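Local coordinates for succinoglycan biosynthesis protein (PDB 2QGM), which is of unestablished function but belongs to the erythromycin esterase family, whose best-known members hydrolyse the lactone ring of macrolide antibiotics, at residues R95-L100 against I149-D154; Q166-D171 against Y253-A258; Y285-A290 against K329-N334; G313-K318 against R405-I410. All blocks are in the same frame, centred on the assembly; numbering follows the deposited sequence.

In the fold
Interactions 1 to 3 lie on helices and an edge strand of an alpha/beta body built on a mixed sheet; interaction 4 joins a loop to the small sheet of 404-408 and 421-425. Helix 143-157 of interaction 1 leads into strand 166-171 of interaction 2, and the two touch where the selenium of Met152 packs on Phe167. Helix 253-269 of interaction 2 is followed by helix 276-297 of interaction 3; a probable hydrogen bond from His289 to Leu170 O ties these contacts, centres about 16 Å apart. The first three thus form a connected run binding helices to one sheet edge. Interaction 4, whose segments alternate with those of interaction 3, is a separate attachment across the chain's centre from interactions 1 and 2.

Interaction 1: R95-L100 against I149-D154; sequences RLVKYL and IEWMKD
Lys98 lies over a face of the Trp151 indole in a CH-pi contact between two nearly parallel helices, 87-104 and 143-157. The short segments run 18° apart, with axes 11.2 Å from each other at closest approach, a wide spacing that the large indole helps to bridge. Lys98 CG sits 3.9 Å from the centroid of the Trp151 six-membered ring, displaced toward the rim. With CG anti to the backbone N (chi1 -164°) and the chain extended beyond it, the lysine slants over the indole, and its CE comes 3.4 Å from Trp151 NE1. The ammonium group runs on past the ring to a weak hydrogen bond with Pro57 O. Both helices belong to the alpha/beta architecture built round the mixed sheet, and the deeper half of the contact is the one turned to that sheet. There Val97 CG1 lies 3.8 Å from CE of Met152, a selenomethionine whose extended chain meets the valine at about a right angle. The same valine methyl stands 4.2 Å from Trp151 CZ3, approaching the ring obliquely. Val97 also packs on Met302 and Trp304 of strand 301-304, while Met152 touches Ile125 of helix 115-127.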
loop_
_atom_site.group_PDB
_atom_site.type_symbol
_atom_site.label_atom_id
_atom_site.label_comp_id
_atom_site.label_asym_id
_atom_site.label_seq_id
_atom_site.Cartn_x
_atom_site.Cartn_y
_atom_site.Cartn_z
ATOM N N ARG A 95 11.045 8.469 4.449
ATOM C CA ARG A 95 12.071 9.274 3.793
ATOM C C ARG A 95 11.810 9.287 2.285
ATOM O O ARG A 95 11.857 10.338 1.649
ATOM C CB ARG A 95 13.471 8.719 4.098
ATOM C CG ARG A 95 14.617 9.451 3.423
ATOM C CD ARG A 95 15.959 8.972 3.974
ATOM N NE ARG A 95 17.092 9.410 3.161
ATOM C CZ ARG A 95 17.549 10.657 3.112
ATOM N NH1 ARG A 95 16.979 11.612 3.837
ATOM N NH2 ARG A 95 18.574 10.954 2.320
ATOM N N LEU A 96 11.513 8.117 1.722
ATOM C CA LEU A 96 11.227 7.999 0.295
ATOM C C LEU A 96 10.013 8.845 -0.103
ATOM O O LEU A 96 10.047 9.542 -1.107
ATOM C CB LEU A 96 10.974 6.534 -0.076
ATOM C CG LEU A 96 12.019 5.754 -0.880
ATOM C CD1 LEU A 96 13.410 6.348 -0.706
ATOM C CD2 LEU A 96 11.973 4.285 -0.458
ATOM N N VAL A 97 8.947 8.772 0.685
ATOM C CA VAL A 97 7.737 9.547 0.422
ATOM C C VAL A 97 8.082 11.032 0.421
ATOM O O VAL A 97 7.720 11.774 -0.495
ATOM C CB VAL A 97 6.643 9.262 1.501
ATOM C CG1 VAL A 97 5.486 10.256 1.360
ATOM C CG2 VAL A 97 6.132 7.825 1.364
ATOM N N LYS A 98 8.814 11.468 1.438
ATOM C CA LYS A 98 9.189 12.873 1.523
ATOM C C LYS A 98 9.972 13.318 0.286
ATOM O O LYS A 98 9.761 14.418 -0.233
ATOM C CB LYS A 98 10.005 13.116 2.794
ATOM C CG LYS A 98 10.118 14.582 3.163
ATOM C CD LYS A 98 10.828 14.758 4.494
ATOM C CE LYS A 98 10.908 16.217 4.879
ATOM N NZ LYS A 98 11.733 16.394 6.100
ATOM N N TYR A 99 10.872 12.467 -0.192
ATOM C CA TYR A 99 11.653 12.794 -1.381
ATOM C C TYR A 99 10.749 12.901 -2.613
ATOM O O TYR A 99 10.850 13.854 -3.387
ATOM C CB TYR A 99 12.728 11.730 -1.616
ATOM C CG TYR A 99 13.549 11.977 -2.858
ATOM C CD1 TYR A 99 14.493 12.999 -2.904
ATOM C CD2 TYR A 99 13.364 11.199 -4.000
ATOM C CE1 TYR A 99 15.236 13.236 -4.063
ATOM C CE2 TYR A 99 14.095 11.430 -5.156
ATOM C CZ TYR A 99 15.027 12.449 -5.185
ATOM O OH TYR A 99 15.731 12.701 -6.343
ATOM N N LEU A 100 9.859 11.928 -2.795
ATOM C CA LEU A 100 8.945 11.947 -3.941
ATOM C C LEU A 100 8.058 13.189 -3.942
ATOM O O LEU A 100 7.810 13.790 -4.987
ATOM C CB LEU A 100 8.049 10.702 -3.938
ATOM C CG LEU A 100 8.723 9.359 -4.223
ATOM C CD1 LEU A 100 7.664 8.277 -4.270
ATOM C CD2 LEU A 100 9.488 9.412 -5.537
ATOM N N ILE A 149 2.696 10.912 8.988
ATOM C CA ILE A 149 1.410 11.567 8.865
ATOM C C ILE A 149 1.503 13.008 9.367
ATOM O O ILE A 149 0.901 13.914 8.793
ATOM C CB ILE A 149 0.333 10.786 9.642
ATOM C CG1 ILE A 149 0.198 9.390 9.036
ATOM C CG2 ILE A 149 -0.993 11.543 9.621
ATOM C CD1 ILE A 149 -0.755 8.469 9.759
ATOM N N GLU A 150 2.274 13.224 10.426
ATOM C CA GLU A 150 2.436 14.572 10.952
ATOM C C GLU A 150 3.183 15.449 9.948
ATOM O O GLU A 150 2.834 16.611 9.756
ATOM C CB GLU A 150 3.170 14.533 12.289
ATOM C CG GLU A 150 2.351 13.843 13.365
ATOM C CD GLU A 150 3.099 13.725 14.667
ATOM O OE1 GLU A 150 4.276 13.308 14.627
ATOM O OE2 GLU A 150 2.515 14.040 15.725
ATOM N N TRP A 151 4.199 14.889 9.301
ATOM C CA TRP A 151 4.935 15.646 8.296
ATOM C C TRP A 151 3.998 16.057 7.162
ATOM O O TRP A 151 4.064 17.174 6.647
ATOM C CB TRP A 151 6.081 14.823 7.708
ATOM C CG TRP A 151 6.636 15.471 6.483
ATOM C CD1 TRP A 151 7.400 16.595 6.432
ATOM C CD2 TRP A 151 6.346 15.118 5.122
ATOM N NE1 TRP A 151 7.600 16.975 5.126
ATOM C CE2 TRP A 151 6.963 16.085 4.302
ATOM C CE3 TRP A 151 5.621 14.081 4.518
ATOM C CZ2 TRP A 151 6.875 16.050 2.906
ATOM C CZ3 TRP A 151 5.535 14.049 3.127
ATOM C CH2 TRP A 151 6.159 15.029 2.342
HETATM N N MSE A 152 3.125 15.143 6.759
HETATM C CA MSE A 152 2.178 15.434 5.683
HETATM C C MSE A 152 1.304 16.633 6.065
HETATM O O MSE A 152 1.037 17.517 5.242
HETATM C CB MSE A 152 1.301 14.207 5.405
HETATM C CG MSE A 152 2.073 13.014 4.861
HETATM SE SE MSE A 152 0.925 11.541 4.404
HETATM C CE MSE A 152 2.208 10.529 3.356
ATOM N N LYS A 153 0.866 16.665 7.323
ATOM C CA LYS A 153 0.045 17.769 7.813
ATOM C C LYS A 153 0.889 19.053 7.743
ATOM O O LYS A 153 0.407 20.094 7.294
ATOM C CB LYS A 153 -0.388 17.501 9.258
ATOM C CG LYS A 153 -1.311 18.560 9.833
ATOM C CD LYS A 153 -1.540 18.371 11.331
ATOM C CE LYS A 153 -0.288 18.688 12.133
ATOM N NZ LYS A 153 -0.501 18.512 13.603
ATOM N N ASP A 154 2.151 18.969 8.164
ATOM C CA ASP A 154 3.041 20.139 8.128
ATOM C C ASP A 154 3.231 20.636 6.696
ATOM O O ASP A 154 3.171 21.836 6.445
ATOM C CB ASP A 154 4.422 19.824 8.719
ATOM C CG ASP A 154 4.379 19.525 10.206
ATOM O OD1 ASP A 154 3.414 19.944 10.884
ATOM O OD2 ASP A 154 5.329 18.877 10.699
#

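Interaction 2: Q166-D171 against Y253-A258; sequences QFIGLD and YIWAKA
The indole of Trp255 reaches from helix 253-269 to strand 166-171 and turns its edge to Ile168 and Gln166. Ile168 crosses it at about a right angle, and Ile168 CG1 lies near the ring plane, 4.0 Å from Trp255 CH2. Gln166 comes at another part of the same rim at a slant, its amide plane turned 35° from the indole, with OE1 4.0 Å from Trp255 CZ2. A chi1 of -75° sets CG of Trp255 beside the backbone N and points the indole at the strand; Trp292 of helix 276-297, edge-to-face, and Phe297 pack around it. A water completes the polar side of the contact: it donates to Gln166 OE1 at 2.6 Å and accepts from Trp255 NE1 at 2.9 Å, joining two groups that do not bond directly. Gln166 OE1 also accepts from Asn122 ND2, so its oxygen is gripped by two donors and the rotation of the amide is probably fixed. The strand and helix segments run only 8° from parallel, with axes 12.4 Å apart. This is helix-on-sheet packing at the border of an alpha/beta fold, where strand 166-171 is an edge strand of the sheet and pairs with strand 108-111.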
loop_
_atom_site.group_PDB
_atom_site.type_symbol
_atom_site.label_atom_id
_atom_site.label_comp_id
_atom_site.label_asym_id
_atom_site.label_seq_id
_atom_site.Cartn_x
_atom_site.Cartn_y
_atom_site.Cartn_z
ATOM N N GLN A 166 -2.874 14.511 -0.916
ATOM C CA GLN A 166 -4.180 13.927 -0.652
ATOM C C GLN A 166 -3.929 12.549 -0.050
ATOM O O GLN A 166 -3.089 11.792 -0.541
ATOM C CB GLN A 166 -4.977 13.785 -1.957
ATOM C CG GLN A 166 -5.341 15.115 -2.623
ATOM C CD GLN A 166 -6.238 15.978 -1.756
ATOM O OE1 GLN A 166 -7.233 15.501 -1.203
ATOM N NE2 GLN A 166 -5.903 17.259 -1.643
ATOM N N PHE A 167 -4.636 12.227 1.026
ATOM C CA PHE A 167 -4.488 10.917 1.641
ATOM C C PHE A 167 -5.695 10.102 1.201
ATOM O O PHE A 167 -6.838 10.548 1.364
ATOM C CB PHE A 167 -4.472 11.034 3.169
ATOM C CG PHE A 167 -4.045 9.771 3.857
ATOM C CD1 PHE A 167 -4.840 8.623 3.800
ATOM C CD2 PHE A 167 -2.827 9.710 4.517
ATOM C CE1 PHE A 167 -4.414 7.432 4.393
ATOM C CE2 PHE A 167 -2.392 8.527 5.113
ATOM C CZ PHE A 167 -3.183 7.383 5.051
ATOM N N ILE A 168 -5.439 8.927 0.630
ATOM C CA ILE A 168 -6.505 8.050 0.160
ATOM C C ILE A 168 -6.388 6.674 0.818
ATOM O O ILE A 168 -5.314 6.068 0.805
ATOM C CB ILE A 168 -6.436 7.837 -1.381
ATOM C CG1 ILE A 168 -6.506 9.171 -2.118
ATOM C CG2 ILE A 168 -7.544 6.904 -1.831
ATOM C CD1 ILE A 168 -5.151 9.743 -2.449
ATOM N N GLY A 169 -7.489 6.195 1.391
ATOM C CA GLY A 169 -7.507 4.872 2.000
ATOM C C GLY A 169 -8.015 3.921 0.929
ATOM O O GLY A 169 -9.197 3.939 0.590
ATOM N N LEU A 170 -7.122 3.100 0.390
ATOM C CA LEU A 170 -7.460 2.174 -0.694
ATOM C C LEU A 170 -8.317 0.972 -0.335
ATOM O O LEU A 170 -9.101 0.500 -1.163
ATOM C CB LEU A 170 -6.181 1.617 -1.316
ATOM C CG LEU A 170 -5.131 2.555 -1.904
ATOM C CD1 LEU A 170 -3.883 1.739 -2.224
ATOM C CD2 LEU A 170 -5.672 3.235 -3.146
ATOM N N ASP A 171 -8.141 0.478 0.884
ATOM C CA ASP A 171 -8.811 -0.732 1.349
ATOM C C ASP A 171 -10.294 -0.703 1.662
ATOM O O ASP A 171 -10.907 0.352 1.869
ATOM C CB ASP A 171 -8.064 -1.309 2.557
ATOM C CG ASP A 171 -7.726 -2.786 2.386
ATOM O OD1 ASP A 171 -8.518 -3.508 1.748
ATOM O OD2 ASP A 171 -6.674 -3.223 2.899
ATOM N N TYR A 253 -18.623 16.966 -3.491
ATOM C CA TYR A 253 -19.215 15.975 -4.381
ATOM C C TYR A 253 -18.267 14.845 -4.773
ATOM O O TYR A 253 -18.644 13.672 -4.766
ATOM C CB TYR A 253 -19.744 16.651 -5.646
ATOM C CG TYR A 253 -20.105 15.669 -6.736
ATOM C CD1 TYR A 253 -19.294 15.509 -7.853
ATOM C CD2 TYR A 253 -21.244 14.874 -6.630
ATOM C CE1 TYR A 253 -19.608 14.576 -8.845
ATOM C CE2 TYR A 253 -21.568 13.942 -7.610
ATOM C CZ TYR A 253 -20.746 13.796 -8.718
ATOM O OH TYR A 253 -21.076 12.881 -9.692
ATOM N N ILE A 254 -17.039 15.201 -5.131
ATOM C CA ILE A 254 -16.045 14.207 -5.541
ATOM C C ILE A 254 -15.902 13.094 -4.512
ATOM O O ILE A 254 -15.965 11.913 -4.853
ATOM C CB ILE A 254 -14.653 14.837 -5.731
ATOM C CG1 ILE A 254 -14.707 15.899 -6.837
ATOM C CG2 ILE A 254 -13.641 13.758 -6.096
ATOM C CD1 ILE A 254 -15.069 15.342 -8.191
ATOM N N TRP A 255 -15.712 13.466 -3.251
ATOM C CA TRP A 255 -15.534 12.459 -2.215
ATOM C C TRP A 255 -16.812 11.712 -1.866
ATOM O O TRP A 255 -16.756 10.562 -1.449
ATOM C CB TRP A 255 -14.918 13.081 -0.959
ATOM C CG TRP A 255 -13.458 13.384 -1.105
ATOM C CD1 TRP A 255 -12.889 14.613 -1.310
ATOM C CD2 TRP A 255 -12.372 12.439 -1.097
ATOM N NE1 TRP A 255 -11.522 14.487 -1.431
ATOM C CE2 TRP A 255 -11.181 13.167 -1.301
ATOM C CE3 TRP A 255 -12.295 11.051 -0.932
ATOM C CZ2 TRP A 255 -9.924 12.556 -1.351
ATOM C CZ3 TRP A 255 -11.042 10.433 -0.983
ATOM C CH2 TRP A 255 -9.870 11.192 -1.190
ATOM N N ALA A 256 -17.964 12.353 -2.036
ATOM C CA ALA A 256 -19.233 11.685 -1.749
ATOM C C ALA A 256 -19.460 10.604 -2.806
ATOM O O ALA A 256 -19.826 9.469 -2.481
ATOM C CB ALA A 256 -20.376 12.687 -1.766
ATOM N N LYS A 257 -19.249 10.959 -4.071
ATOM C CA LYS A 257 -19.412 10.003 -5.161
ATOM C C LYS A 257 -18.443 8.833 -4.982
ATOM O O LYS A 257 -18.819 7.666 -5.127
ATOM C CB LYS A 257 -19.145 10.682 -6.511
ATOM C CG LYS A 257 -19.134 9.725 -7.703
ATOM C CD LYS A 257 -18.829 10.456 -9.019
ATOM C CE LYS A 257 -18.919 9.495 -10.204
ATOM N NZ LYS A 257 -18.685 10.160 -11.523
ATOM N N ALA A 258 -17.194 9.151 -4.655
ATOM C CA ALA A 258 -16.160 8.134 -4.473
ATOM C C ALA A 258 -16.493 7.186 -3.334
ATOM O O ALA A 258 -16.263 5.982 -3.439
ATOM C CB ALA A 258 -14.812 8.795 -4.217
HETATM O O HOH W 1 -9.558 16.615 -1.159
#

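Interaction 3: Y285-A290 against K329-N334; sequences YLADHA and KERLDN
The Arg331 guanidinium carries Ala287 CB over one face and Asp288 OD1 at its edge, near its plane. The methyl group of Ala287 lies 3.9 Å from Arg331 NH1, while the carboxylate of Asp288 is nearly coplanar with the guanidinium, the two planes 18° apart. The resulting salt bridge is lopsided, because a single carboxylate oxygen takes both bonds. Arg331 NH1 donates to Asp288 OD1 at 2.7 Å, with an N-H...O angle of 139°, well short of straight; it meets the oxygen nearly along its C-O bond, and the oxygen is tilted 20° from the guanidinium plane. The bond from Arg331 NH2 to the same OD1, at 3.0 Å, is weak. The other oxygen, OD2, stands instead at the edge of the Tyr285 ring, in its plane. Arg331 spans the gap between the helices because its chain is extended from CG to NE, whereas the Asp288 side chain starts away from the partner and is brought round with CG beside the backbone N. The arginine is exposed, so solvent probably weakens the pull between the charges. Ala287 also packs on Phe327 and Leu328, joining helix 276-297 to helix 324-332. Elsewhere on helix 276-297, Tyr285 touches helix 253-269, and Leu286 and Ala290 pack on Leu170 of strand 166-171.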
loop_
_atom_site.group_PDB
_atom_site.type_symbol
_atom_site.label_atom_id
_atom_site.label_comp_id
_atom_site.label_asym_id
_atom_site.label_seq_id
_atom_site.Cartn_x
_atom_site.Cartn_y
_atom_site.Cartn_z
ATOM N N TYR A 285 -10.120 -3.639 -6.771
ATOM C CA TYR A 285 -10.540 -2.388 -6.165
ATOM C C TYR A 285 -9.395 -1.571 -5.577
ATOM O O TYR A 285 -9.445 -0.338 -5.581
ATOM C CB TYR A 285 -11.625 -2.654 -5.116
ATOM C CG TYR A 285 -12.869 -3.263 -5.731
ATOM C CD1 TYR A 285 -13.203 -3.004 -7.060
ATOM C CD2 TYR A 285 -13.723 -4.072 -4.987
ATOM C CE1 TYR A 285 -14.361 -3.536 -7.635
ATOM C CE2 TYR A 285 -14.883 -4.610 -5.552
ATOM C CZ TYR A 285 -15.195 -4.335 -6.876
ATOM O OH TYR A 285 -16.346 -4.848 -7.442
ATOM N N LEU A 286 -8.356 -2.229 -5.071
ATOM C CA LEU A 286 -7.224 -1.466 -4.554
ATOM C C LEU A 286 -6.668 -0.657 -5.722
ATOM O O LEU A 286 -6.407 0.541 -5.598
ATOM C CB LEU A 286 -6.127 -2.386 -4.025
ATOM C CG LEU A 286 -6.388 -3.089 -2.695
ATOM C CD1 LEU A 286 -5.166 -3.935 -2.338
ATOM C CD2 LEU A 286 -6.656 -2.052 -1.592
ATOM N N ALA A 287 -6.490 -1.335 -6.856
ATOM C CA ALA A 287 -5.975 -0.706 -8.064
ATOM C C ALA A 287 -6.901 0.395 -8.552
ATOM O O ALA A 287 -6.442 1.479 -8.922
ATOM C CB ALA A 287 -5.779 -1.749 -9.158
ATOM N N ASP A 288 -8.203 0.121 -8.561
ATOM C CA ASP A 288 -9.170 1.117 -9.010
ATOM C C ASP A 288 -9.053 2.382 -8.168
ATOM O O ASP A 288 -9.031 3.490 -8.695
ATOM C CB ASP A 288 -10.603 0.584 -8.895
ATOM C CG ASP A 288 -10.916 -0.503 -9.906
ATOM O OD1 ASP A 288 -10.190 -0.631 -10.921
ATOM O OD2 ASP A 288 -11.905 -1.225 -9.679
ATOM N N HIS A 289 -8.979 2.216 -6.854
ATOM C CA HIS A 289 -8.873 3.381 -5.988
ATOM C C HIS A 289 -7.601 4.180 -6.242
ATOM O O HIS A 289 -7.634 5.411 -6.250
ATOM C CB HIS A 289 -8.971 2.961 -4.524
ATOM C CG HIS A 289 -10.379 2.710 -4.074
ATOM N ND1 HIS A 289 -10.686 1.925 -2.984
ATOM C CD2 HIS A 289 -11.562 3.154 -4.562
ATOM C CE1 HIS A 289 -11.996 1.897 -2.818
ATOM N NE2 HIS A 289 -12.553 2.634 -3.762
ATOM N N ALA A 290 -6.488 3.491 -6.471
ATOM C CA ALA A 290 -5.228 4.182 -6.736
ATOM C C ALA A 290 -5.332 5.025 -8.009
ATOM O O ALA A 290 -4.888 6.178 -8.045
ATOM C CB ALA A 290 -4.111 3.179 -6.867
ATOM N N LYS A 329 0.116 -2.845 -13.316
ATOM C CA LYS A 329 1.131 -3.021 -14.357
ATOM C C LYS A 329 0.459 -3.237 -15.716
ATOM O O LYS A 329 0.901 -2.688 -16.724
ATOM C CB LYS A 329 2.042 -4.207 -14.029
ATOM C CG LYS A 329 3.175 -4.415 -15.038
ATOM C CD LYS A 329 4.128 -3.220 -15.070
ATOM C CE LYS A 329 5.302 -3.475 -16.011
ATOM N NZ LYS A 329 6.169 -2.269 -16.181
ATOM N N GLU A 330 -0.617 -4.022 -15.732
ATOM C CA GLU A 330 -1.352 -4.306 -16.964
ATOM C C GLU A 330 -1.974 -3.058 -17.570
ATOM O O GLU A 330 -1.826 -2.781 -18.770
ATOM C CB GLU A 330 -2.475 -5.313 -16.700
ATOM C CG GLU A 330 -2.004 -6.718 -16.380
ATOM C CD GLU A 330 -3.140 -7.618 -15.922
ATOM O OE1 GLU A 330 -4.183 -7.669 -16.610
ATOM O OE2 GLU A 330 -2.983 -8.289 -14.879
ATOM N N ARG A 331 -2.691 -2.317 -16.736
ATOM C CA ARG A 331 -3.370 -1.100 -17.157
ATOM C C ARG A 331 -2.438 0.066 -17.428
ATOM O O ARG A 331 -2.708 0.881 -18.309
ATOM C CB ARG A 331 -4.355 -0.644 -16.083
ATOM C CG ARG A 331 -5.401 -1.654 -15.670
ATOM C CD ARG A 331 -6.226 -1.089 -14.523
ATOM N NE ARG A 331 -7.172 -2.055 -13.978
ATOM C CZ ARG A 331 -7.923 -1.826 -12.906
ATOM N NH1 ARG A 331 -7.831 -0.661 -12.277
ATOM N NH2 ARG A 331 -8.762 -2.755 -12.462
ATOM N N LEU A 332 -1.349 0.150 -16.668
ATOM C CA LEU A 332 -0.431 1.274 -16.795
ATOM C C LEU A 332 0.891 1.040 -17.517
ATOM O O LEU A 332 1.529 1.995 -17.952
ATOM C CB LEU A 332 -0.158 1.839 -15.399
ATOM C CG LEU A 332 -1.427 2.254 -14.644
ATOM C CD1 LEU A 332 -1.071 2.563 -13.202
ATOM C CD2 LEU A 332 -2.078 3.472 -15.310
ATOM N N ASP A 333 1.299 -0.218 -17.641
ATOM C CA ASP A 333 2.556 -0.563 -18.303
ATOM C C ASP A 333 3.739 0.182 -17.672
ATOM O O ASP A 333 3.991 0.027 -16.480
ATOM C CB ASP A 333 2.459 -0.270 -19.809
ATOM C CG ASP A 333 3.661 -0.790 -20.588
ATOM O OD1 ASP A 333 4.103 -1.927 -20.322
ATOM O OD2 ASP A 333 4.160 -0.063 -21.471
ATOM N N ASN A 334 4.459 0.992 -18.446
ATOM C CA ASN A 334 5.615 1.698 -17.901
ATOM C C ASN A 334 5.299 2.916 -17.038
ATOM O O ASN A 334 6.215 3.566 -16.524
ATOM C CB ASN A 334 6.565 2.110 -19.025
ATOM C CG ASN A 334 7.400 0.947 -19.534
ATOM O OD1 ASN A 334 8.095 1.057 -20.542
ATOM N ND2 ASN A 334 7.339 -0.177 -18.828
#

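Interaction 4: G313-K318 against R405-I410; sequences GIIDEK and RPLLSI
Ile315 sends its side chain from an irregular loop toward the end of strand 404-408, and its two branches find different partners. The side chain leaves CA toward residues 405-410 and branches at CB. The CG2 branch is the shorter: it comes 4.3 Å from Ser409 CB, meeting the carbon of the serine side chain at loose van der Waals range. CG1 takes the other direction, placed beside the backbone N and anti to the carbonyl carbon (chi1 -61°), and carries the extended chain on to CD1. That terminal methyl meets Leu407 CD2 at 3.8 Å, the two side chains crossing at about a right angle. No hydrogen bond joins the segments; the contact is apolar, and all three touching residues are buried. Leu407 and Ser409 point to the same side of their segment, with Leu408 between them directed away, the alternation expected of an extended chain. Ile308 of helix 307-310 touches both Ile315 and Ser409, and Ile315 also packs on Phe422 of strand 421-425. The loop between helices 307-310 and 324-332 thus lies against the two-stranded antiparallel sheet of 404-408 and 421-425, with helix 374-380 packing on Leu407.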
loop_
_atom_site.group_PDB
_atom_site.type_symbol
_atom_site.label_atom_id
_atom_site.label_comp_id
_atom_site.label_asym_id
_atom_site.label_seq_id
_atom_site.Cartn_x
_atom_site.Cartn_y
_atom_site.Cartn_z
ATOM N N GLY A 313 3.893 -9.354 -9.953
ATOM C CA GLY A 313 3.401 -10.717 -10.066
ATOM C C GLY A 313 2.913 -11.353 -8.781
ATOM O O GLY A 313 2.553 -10.664 -7.827
ATOM N N ILE A 314 2.914 -12.683 -8.758
ATOM C CA ILE A 314 2.453 -13.442 -7.600
ATOM C C ILE A 314 3.573 -14.045 -6.762
ATOM O O ILE A 314 4.387 -14.823 -7.257
ATOM C CB ILE A 314 1.534 -14.595 -8.030
ATOM C CG1 ILE A 314 2.003 -15.139 -9.384
ATOM C CG2 ILE A 314 0.087 -14.122 -8.070
ATOM C CD1 ILE A 314 1.452 -16.514 -9.747
ATOM N N ILE A 315 3.584 -13.702 -5.481
ATOM C CA ILE A 315 4.580 -14.225 -4.565
ATOM C C ILE A 315 3.977 -15.377 -3.768
ATOM O O ILE A 315 4.531 -16.474 -3.733
ATOM C CB ILE A 315 5.066 -13.129 -3.602
ATOM C CG1 ILE A 315 5.713 -11.998 -4.394
ATOM C CG2 ILE A 315 6.058 -13.706 -2.611
ATOM C CD1 ILE A 315 6.228 -10.873 -3.527
ATOM N N ASP A 316 2.830 -15.116 -3.147
ATOM C CA ASP A 316 2.103 -16.098 -2.344
ATOM C C ASP A 316 0.871 -16.504 -3.159
ATOM O O ASP A 316 -0.186 -15.888 -3.052
ATOM C CB ASP A 316 1.660 -15.455 -1.021
ATOM C CG ASP A 316 1.179 -16.472 -0.001
ATOM O OD1 ASP A 316 0.572 -17.485 -0.403
ATOM O OD2 ASP A 316 1.402 -16.248 1.210
ATOM N N GLU A 317 1.005 -17.545 -3.968
ATOM C CA GLU A 317 -0.101 -17.971 -4.818
ATOM C C GLU A 317 -1.346 -18.482 -4.097
ATOM O O GLU A 317 -2.456 -18.330 -4.603
ATOM C CB GLU A 317 0.385 -19.029 -5.811
ATOM C CG GLU A 317 -0.593 -19.299 -6.949
ATOM C CD GLU A 317 0.058 -20.072 -8.079
ATOM O OE1 GLU A 317 1.098 -19.601 -8.587
ATOM O OE2 GLU A 317 -0.471 -21.134 -8.466
ATOM N N LYS A 318 -1.173 -19.078 -2.921
ATOM C CA LYS A 318 -2.317 -19.612 -2.190
ATOM C C LYS A 318 -3.142 -18.562 -1.455
ATOM O O LYS A 318 -4.368 -18.670 -1.393
ATOM C CB LYS A 318 -1.868 -20.719 -1.230
ATOM C CG LYS A 318 -1.525 -22.021 -1.953
ATOM C CD LYS A 318 -1.092 -23.133 -1.008
ATOM C CE LYS A 318 -0.821 -24.420 -1.784
ATOM N NZ LYS A 318 -0.300 -25.514 -0.918
ATOM N N ARG A 405 14.434 -17.935 -6.870
ATOM C CA ARG A 405 15.040 -18.212 -5.573
ATOM C C ARG A 405 14.043 -17.839 -4.485
ATOM O O ARG A 405 13.077 -17.122 -4.741
ATOM C CB ARG A 405 16.308 -17.374 -5.392
ATOM C CG ARG A 405 17.369 -17.555 -6.471
ATOM C CD ARG A 405 18.199 -18.810 -6.248
ATOM N NE ARG A 405 19.404 -18.818 -7.079
ATOM C CZ ARG A 405 19.487 -19.364 -8.290
ATOM N NH1 ARG A 405 18.435 -19.962 -8.833
ATOM N NH2 ARG A 405 20.631 -19.308 -8.963
ATOM N N PRO A 406 14.264 -18.320 -3.254
ATOM C CA PRO A 406 13.338 -17.987 -2.170
ATOM C C PRO A 406 13.309 -16.485 -1.916
ATOM O O PRO A 406 14.353 -15.824 -1.934
ATOM C CB PRO A 406 13.905 -18.756 -0.981
ATOM C CG PRO A 406 14.555 -19.951 -1.633
ATOM C CD PRO A 406 15.253 -19.319 -2.815
ATOM N N LEU A 407 12.112 -15.950 -1.699
ATOM C CA LEU A 407 11.949 -14.530 -1.411
ATOM C C LEU A 407 11.164 -14.428 -0.116
ATOM O O LEU A 407 10.101 -15.029 0.027
ATOM C CB LEU A 407 11.185 -13.817 -2.530
ATOM C CG LEU A 407 10.884 -12.329 -2.286
ATOM C CD1 LEU A 407 12.177 -11.526 -2.329
ATOM C CD2 LEU A 407 9.923 -11.818 -3.341
ATOM N N LEU A 408 11.698 -13.666 0.827
ATOM C CA LEU A 408 11.058 -13.491 2.119
ATOM C C LEU A 408 9.804 -12.641 1.990
ATOM O O LEU A 408 9.785 -11.680 1.230
ATOM C CB LEU A 408 12.011 -12.798 3.083
ATOM C CG LEU A 408 11.381 -12.406 4.421
ATOM C CD1 LEU A 408 11.108 -13.672 5.226
ATOM C CD2 LEU A 408 12.309 -11.451 5.175
ATOM N N SER A 409 8.769 -12.996 2.740
ATOM C CA SER A 409 7.518 -12.247 2.733
ATOM C C SER A 409 6.764 -12.589 4.012
ATOM O O SER A 409 6.322 -13.719 4.206
ATOM C CB SER A 409 6.686 -12.602 1.504
ATOM O OG SER A 409 5.674 -11.631 1.288
ATOM N N ILE A 410 6.632 -11.597 4.889
ATOM C CA ILE A 410 5.965 -11.790 6.176
ATOM C C ILE A 410 4.782 -10.843 6.332
ATOM O O ILE A 410 4.924 -9.627 6.197
ATOM C CB ILE A 410 6.932 -11.539 7.354
ATOM C CG1 ILE A 410 8.167 -12.448 7.216
ATOM C CG2 ILE A 410 6.217 -11.807 8.674
ATOM C CD1 ILE A 410 9.239 -12.180 8.257
#